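Local coordinates for protein HIAXHD3 (Humicola insolens, PDB 3ZXK) that acts as a family 43 arabinofuranosidase, probably releasing arabinofuranosyl side chains from xylan, and in engineered form also shows endo-xylanase activity, at residues D143-D149 with E192-K198; E21-V25 with S86-R92. All coordinates share one frame; numbering follows the deposited sequence. Where two conformers were deposited one is given.

In the fold
Both contacts join the innermost strands of neighbouring blades in the five-bladed propeller of family 43, and both are largely buried. Contact 1 (143-149 with 192-198) reaches from the sugar pocket to a salt bridge at its far end, and its backbones come close enough to be bridged by single waters. In contact 2 (21-25 with 86-92) the strands stand wider apart, leaving room for a phenylalanine between them; its polar side chains meet toward the two ends, and Arg92 is exposed. The two meet along strands 87-91 and 145-148: Thr87 and Arg89 of contact 2 reach Leu146 and Met196 of contact 1, while Arg195 reaches back to Ser86.

Contact 1: residues D143-D149 with E192-K198; sequences DAGLLID and EGARMYK. With XYP (beta-D-xylopyranose), chain C.
Leu147 lies at about a right angle to Met196, its CB resting on Met196 CG at 3.7 Å while its CD1 packs against the backbone N and CB of Lys198. Met196 CG stands anti to the backbone N (chi1 -170°), which places it against Leu147 CB before the slim, unbranched chain runs on extended. Lys198 bends twice, its NZ meeting Asp149 OD1 on the syn side at 2.8 Å in a salt bridge; Asp150 shares this ammonium, and Tyr203 holds the other oxygen of Asp149. The strands run nearly parallel, as innermost strands of adjacent blades in a five-bladed beta-propeller, and waters bridge Asp143 O to Ala194 N and Leu146 O to Met196 N. Gly145 suits the tight spot, since a CB would collide with Ala194 O. Arg195 turns back toward 143-149, its NH1 donating to Ala194 O (3.0 Å) and weakly to Ala144 O (2.9 Å), while Ser86 O takes its NH2. Gly193, whose positive phi favours glycine, donates weakly from N to Asp143 OD2 (2.9 Å), which a water also meets. Beside it Glu192, OE1 held by Tyr142 and Asn160, accepts a hydrogen bond from O3 of a bound xylopyranose on OE2 at 2.9 Å.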
loop_
_atom_site.group_PDB
_atom_site.type_symbol
_atom_site.label_atom_id
_atom_site.label_comp_id
_atom_site.label_asym_id
_atom_site.label_seq_id
_atom_site.Cartn_x
_atom_site.Cartn_y
_atom_site.Cartn_z
ATOM N N ASP A 143 7.428 14.362 -0.704
ATOM C CA ASP A 143 7.847 13.518 -1.822
ATOM C C ASP A 143 9.389 13.330 -1.856
ATOM O O ASP A 143 10.106 13.683 -2.817
ATOM C CB ASP A 143 7.283 14.070 -3.140
ATOM C CG ASP A 143 5.826 13.664 -3.370
ATOM O OD1 ASP A 143 5.116 13.336 -2.407
ATOM O OD2 ASP A 143 5.406 13.664 -4.531
ATOM N N ALA A 144 9.873 12.734 -0.776
ATOM C CA ALA A 144 11.299 12.590 -0.521
ATOM C C ALA A 144 11.885 11.490 -1.402
ATOM O O ALA A 144 11.229 10.456 -1.643
ATOM C CB ALA A 144 11.506 12.233 0.951
ATOM N N GLY A 145 13.122 11.722 -1.841
ATOM C CA GLY A 145 13.935 10.708 -2.520
ATOM C C GLY A 145 15.348 10.693 -1.964
ATOM O O GLY A 145 16.155 11.615 -2.240
ATOM N N LEU A 146 15.658 9.626 -1.219
ATOM C CA LEU A 146 16.964 9.436 -0.601
ATOM C C LEU A 146 17.994 8.864 -1.562
ATOM O O LEU A 146 17.690 7.934 -2.307
ATOM C CB LEU A 146 16.821 8.445 0.589
ATOM C CG LEU A 146 18.083 7.963 1.324
ATOM C CD1 LEU A 146 18.767 9.147 1.981
ATOM C CD2 LEU A 146 17.752 6.899 2.366
ATOM N N LEU A 147 19.225 9.397 -1.489
ATOM C CA LEU A 147 20.391 8.831 -2.129
ATOM C C LEU A 147 21.479 8.648 -1.077
ATOM O O LEU A 147 21.785 9.588 -0.377
ATOM C CB LEU A 147 20.924 9.788 -3.245
ATOM C CG LEU A 147 22.346 9.450 -3.730
ATOM C CD1 LEU A 147 22.345 8.098 -4.407
ATOM C CD2 LEU A 147 22.902 10.490 -4.682
ATOM N N ILE A 148 22.021 7.450 -0.949
ATOM C CA ILE A 148 23.264 7.273 -0.210
ATOM C C ILE A 148 24.396 7.239 -1.237
ATOM O O ILE A 148 24.516 6.263 -1.987
ATOM C CB ILE A 148 23.206 5.984 0.642
ATOM C CG1 ILE A 148 21.925 6.016 1.514
ATOM C CG2 ILE A 148 24.516 5.772 1.411
ATOM C CD1 ILE A 148 21.715 4.818 2.416
ATOM N N ASP A 149 25.208 8.304 -1.260
ATOM C CA ASP A 149 26.225 8.493 -2.269
ATOM C C ASP A 149 27.404 7.510 -2.110
ATOM O O ASP A 149 27.540 6.831 -1.098
ATOM C CB ASP A 149 26.675 9.960 -2.261
ATOM C CG ASP A 149 27.260 10.400 -3.568
ATOM O OD1 ASP A 149 27.345 9.575 -4.522
ATOM O OD2 ASP A 149 27.637 11.588 -3.649
ATOM N N GLU A 192 6.909 16.743 -8.898
ATOM C CA GLU A 192 6.978 16.163 -7.541
ATOM C C GLU A 192 7.487 14.717 -7.676
ATOM O O GLU A 192 8.017 14.321 -8.703
ATOM C CB GLU A 192 5.609 16.228 -6.807
ATOM C CG GLU A 192 4.481 15.369 -7.388
ATOM C CD GLU A 192 3.217 15.326 -6.516
ATOM O OE1 GLU A 192 3.093 16.081 -5.520
ATOM O OE2 GLU A 192 2.303 14.534 -6.826
ATOM N N GLY A 193 7.366 13.927 -6.621
ATOM C CA GLY A 193 7.711 12.500 -6.710
ATOM C C GLY A 193 9.183 12.149 -6.850
ATOM O O GLY A 193 9.503 11.054 -7.353
ATOM N N ALA A 194 10.088 13.018 -6.372
ATOM C CA ALA A 194 11.530 12.802 -6.480
ATOM C C ALA A 194 12.033 11.413 -6.041
ATOM O O ALA A 194 11.683 10.899 -4.978
ATOM C CB ALA A 194 12.301 13.915 -5.746
ATOM N N ARG A 195 12.877 10.837 -6.896
ATOM C CA ARG A 195 13.736 9.710 -6.541
ATOM C C ARG A 195 15.133 10.133 -6.959
ATOM O O ARG A 195 15.288 10.779 -8.022
ATOM C CB ARG A 195 13.293 8.406 -7.228
ATOM C CG ARG A 195 12.373 7.523 -6.375
ATOM C CD ARG A 195 10.961 8.047 -6.378
ATOM N NE ARG A 195 10.145 7.241 -5.471
ATOM C CZ ARG A 195 10.094 7.413 -4.151
ATOM N NH1 ARG A 195 10.827 8.356 -3.570
ATOM N NH2 ARG A 195 9.281 6.670 -3.419
ATOM N N MET A 196 16.152 9.814 -6.166
ATOM C CA MET A 196 17.502 10.334 -6.433
ATOM C C MET A 196 18.533 9.202 -6.625
ATOM O O MET A 196 18.505 8.194 -5.891
ATOM C CB MET A 196 17.945 11.292 -5.316
ATOM C CG MET A 196 19.231 12.070 -5.637
ATOM S SD MET A 196 19.516 13.311 -4.362
ATOM C CE MET A 196 20.939 14.201 -4.985
ATOM N N TYR A 197 19.429 9.376 -7.609
ATOM C CA TYR A 197 20.357 8.306 -7.999
ATOM C C TYR A 197 21.756 8.829 -8.285
ATOM O O TYR A 197 21.942 9.963 -8.751
ATOM C CB TYR A 197 19.864 7.598 -9.261
ATOM C CG TYR A 197 18.432 7.090 -9.148
ATOM C CD1 TYR A 197 18.146 5.835 -8.571
ATOM C CD2 TYR A 197 17.372 7.876 -9.593
ATOM C CE1 TYR A 197 16.838 5.389 -8.438
ATOM C CE2 TYR A 197 16.058 7.441 -9.470
ATOM C CZ TYR A 197 15.789 6.170 -8.917
ATOM O OH TYR A 197 14.476 5.677 -8.754
ATOM N N LYS A 198 22.737 7.982 -8.029
ATOM C CA LYS A 198 24.118 8.218 -8.454
ATOM C C LYS A 198 24.427 7.076 -9.410
ATOM O O LYS A 198 24.417 5.906 -9.025
ATOM C CB LYS A 198 25.046 8.213 -7.232
ATOM C CG LYS A 198 26.534 8.259 -7.542
ATOM C CD LYS A 198 26.965 9.618 -8.052
ATOM C CE LYS A 198 28.481 9.717 -8.114
ATOM N NZ LYS A 198 29.066 9.602 -6.751
HETATM C C1 XYP C . -2.843 14.990 -7.795
HETATM C C2 XYP C . -1.540 14.414 -7.229
HETATM C C3 XYP C . -1.401 14.690 -5.736
HETATM C C4 XYP C . -1.444 16.195 -5.483
HETATM C C5 XYP C . -2.152 16.942 -6.613
HETATM O O2 XYP C . -1.490 12.996 -7.407
HETATM O O3 XYP C . -0.161 14.147 -5.261
HETATM O O4 XYP C . -1.638 16.343 -4.074
HETATM O O5 XYP C . -3.253 16.166 -7.082
HETATM O O HOH W 1 9.689 15.651 -5.008
HETATM O O HOH W 2 3.382 12.169 -5.189
HETATM O O HOH W 3 15.436 8.142 -3.927
#

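Contact 2: residues E21-V25 with S86-R92; sequences EVFRV and STLRYRR
Phe23 projects between the strands, its ring lying over the backbone of 86-92, with Arg89 CA above one face in a CH-pi contact 4.2 Å from the ring centroid. Its CG stands between the backbone N and the carbonyl carbon (chi1 60°), which swings the ring in over the facing strand, where CE1 meets Leu88 CG (3.8 Å) and CE2 meets Tyr90 CB (3.9 Å). Both neighbours cross the phenylalanine at about a right angle, and a large flat ring suits this wide gap. Leu88 N and O are buried here without a hydrogen-bonding partner. Next along, Val25 sets its two methyls against Tyr90, CG2 lying 3.7 Å from CD2, while the tyrosine hydroxyl is held by Asp95. At this end Arg92 lays one guanidinium face over Val25 CG2; its NH2 donates to Arg24 O at 3.0 Å, in the carbonyl plane on a lone pair, and its NH1 to Tyr90 O. At the other end Glu21 divides its carboxylate. Thr87 OG1 donates to OE1 at 2.6 Å from above the carboxylate plane, while Arg89 grips OE2 side-on, NH2 at 2.7 Å being the straighter bond (154°) and NE the second, with the two flat groups 77° apart; NH2 also reaches Met196 O. Cutting Glu21 back to an alanine would probably leave Arg89 without this countercharge and Thr87 without this acceptor. Inner strands of successive antiparallel blades, nearly parallel and packed through their side chains, fit the beta-propeller, here the five-bladed one of family 43.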
loop_
_atom_site.group_PDB
_atom_site.type_symbol
_atom_site.label_atom_id
_atom_site.label_comp_id
_atom_site.label_asym_id
_atom_site.label_seq_id
_atom_site.Cartn_x
_atom_site.Cartn_y
_atom_site.Cartn_z
ATOM N N GLU A 21 9.286 3.139 -4.334
ATOM C CA GLU A 21 10.748 3.290 -4.434
ATOM C C GLU A 21 11.273 1.885 -4.678
ATOM O O GLU A 21 10.855 0.982 -3.979
ATOM C CB GLU A 21 11.326 3.816 -3.096
ATOM C CG GLU A 21 12.866 3.784 -2.981
ATOM C CD GLU A 21 13.541 5.078 -3.407
ATOM O OE1 GLU A 21 13.192 6.163 -2.885
ATOM O OE2 GLU A 21 14.438 5.008 -4.266
ATOM N N VAL A 22 12.165 1.690 -5.655
ATOM C CA VAL A 22 12.773 0.368 -5.893
ATOM C C VAL A 22 14.291 0.467 -5.886
ATOM O O VAL A 22 14.860 1.448 -6.368
ATOM C CB VAL A 22 12.362 -0.279 -7.248
ATOM C CG1 VAL A 22 11.016 -1.005 -7.181
ATOM C CG2 VAL A 22 12.447 0.713 -8.415
ATOM N N PHE A 23 14.943 -0.548 -5.336
ATOM C CA PHE A 23 16.406 -0.605 -5.368
ATOM C C PHE A 23 16.850 -2.045 -5.270
ATOM O O PHE A 23 16.037 -2.914 -4.983
ATOM C CB PHE A 23 17.050 0.275 -4.269
ATOM C CG PHE A 23 16.658 -0.107 -2.866
ATOM C CD1 PHE A 23 15.527 0.419 -2.260
ATOM C CD2 PHE A 23 17.413 -1.024 -2.154
ATOM C CE1 PHE A 23 15.151 0.038 -0.974
ATOM C CE2 PHE A 23 17.059 -1.390 -0.855
ATOM C CZ PHE A 23 15.942 -0.845 -0.252
ATOM N N ARG A 24 18.125 -2.284 -5.538
ATOM C CA ARG A 24 18.656 -3.640 -5.511
ATOM C C ARG A 24 19.741 -3.749 -4.469
ATOM O O ARG A 24 20.571 -2.835 -4.329
ATOM C CB ARG A 24 19.250 -3.994 -6.879
ATOM C CG ARG A 24 19.808 -5.395 -6.939
ATOM C CD ARG A 24 20.233 -5.787 -8.343
ATOM N NE ARG A 24 21.288 -4.935 -8.885
ATOM C CZ ARG A 24 22.591 -5.124 -8.690
ATOM N NH1 ARG A 24 23.029 -6.139 -7.942
ATOM N NH2 ARG A 24 23.467 -4.302 -9.242
ATOM N N VAL A 25 19.727 -4.853 -3.724
ATOM C CA VAL A 25 20.890 -5.256 -2.909
ATOM C C VAL A 25 21.291 -6.633 -3.371
ATOM O O VAL A 25 20.550 -7.599 -3.156
ATOM C CB VAL A 25 20.554 -5.302 -1.404
ATOM C CG1 VAL A 25 21.829 -5.584 -0.601
ATOM C CG2 VAL A 25 19.900 -3.996 -0.959
ATOM N N SER A 86 7.240 8.492 0.068
ATOM C CA SER A 86 8.371 8.446 0.999
ATOM C C SER A 86 9.560 7.734 0.369
ATOM O O SER A 86 9.628 7.617 -0.860
ATOM C CB SER A 86 7.890 7.808 2.301
ATOM O OG SER A 86 6.739 8.505 2.764
ATOM N N THR A 87 10.546 7.326 1.154
ATOM C CA THR A 87 11.757 6.807 0.525
ATOM C C THR A 87 12.460 5.810 1.444
ATOM O O THR A 87 12.377 5.925 2.657
ATOM C CB THR A 87 12.697 7.969 0.097
ATOM O OG1 THR A 87 13.779 7.436 -0.656
ATOM C CG2 THR A 87 13.248 8.726 1.295
ATOM N N LEU A 88 13.160 4.860 0.824
ATOM C CA LEU A 88 13.867 3.784 1.525
ATOM C C LEU A 88 15.131 3.449 0.757
ATOM O O LEU A 88 15.092 3.345 -0.476
ATOM C CB LEU A 88 13.025 2.518 1.551
ATOM C CG LEU A 88 13.610 1.275 2.225
ATOM C CD1 LEU A 88 13.645 1.527 3.727
ATOM C CD2 LEU A 88 12.743 0.054 1.962
ATOM N N ARG A 89 16.237 3.251 1.476
ATOM C CA ARG A 89 17.487 2.726 0.876
ATOM C C ARG A 89 18.217 1.880 1.891
ATOM O O ARG A 89 18.010 2.017 3.085
ATOM C CB ARG A 89 18.443 3.831 0.356
ATOM C CG ARG A 89 17.917 4.695 -0.805
ATOM C CD ARG A 89 17.940 3.937 -2.131
ATOM N NE ARG A 89 17.182 4.585 -3.196
ATOM C CZ ARG A 89 17.692 5.386 -4.141
ATOM N NH1 ARG A 89 18.999 5.698 -4.202
ATOM N NH2 ARG A 89 16.872 5.897 -5.043
ATOM N N TYR A 90 19.078 0.999 1.404
ATOM C CA TYR A 90 19.905 0.185 2.284
ATOM C C TYR A 90 21.337 0.739 2.326
ATOM O O TYR A 90 21.968 0.944 1.274
ATOM C CB TYR A 90 19.947 -1.230 1.728
ATOM C CG TYR A 90 20.873 -2.154 2.461
ATOM C CD1 TYR A 90 20.613 -2.553 3.782
ATOM C CD2 TYR A 90 21.997 -2.660 1.823
ATOM C CE1 TYR A 90 21.470 -3.434 4.447
ATOM C CE2 TYR A 90 22.868 -3.511 2.468
ATOM C CZ TYR A 90 22.596 -3.912 3.776
ATOM O OH TYR A 90 23.477 -4.789 4.395
ATOM N N ARG A 91 21.829 0.972 3.536
ATOM C CA ARG A 91 23.161 1.528 3.727
ATOM C C ARG A 91 24.105 0.379 3.998
ATOM O O ARG A 91 24.024 -0.262 5.044
ATOM C CB ARG A 91 23.157 2.502 4.900
ATOM C CG ARG A 91 24.336 3.456 4.876
ATOM C CD ARG A 91 24.257 4.440 6.022
ATOM N NE ARG A 91 25.203 5.540 5.792
ATOM C CZ ARG A 91 25.335 6.590 6.596
ATOM N NH1 ARG A 91 24.614 6.684 7.725
ATOM N NH2 ARG A 91 26.191 7.552 6.290
ATOM N N ARG A 92 25.018 0.129 3.055
ATOM C CA ARG A 92 25.981 -0.972 3.210
ATOM C C ARG A 92 26.933 -0.787 4.389
ATOM O O ARG A 92 27.248 -1.757 5.090
ATOM C CB ARG A 92 26.789 -1.173 1.925
ATOM C CG ARG A 92 26.054 -1.995 0.881
ATOM C CD ARG A 92 24.827 -1.316 0.325
ATOM N NE ARG A 92 24.402 -2.029 -0.885
ATOM C CZ ARG A 92 23.364 -1.679 -1.625
ATOM N NH1 ARG A 92 22.605 -0.648 -1.256
ATOM N NH2 ARG A 92 23.079 -2.374 -2.717
HETATM O O HOH W 4 20.764 -0.276 -3.459
#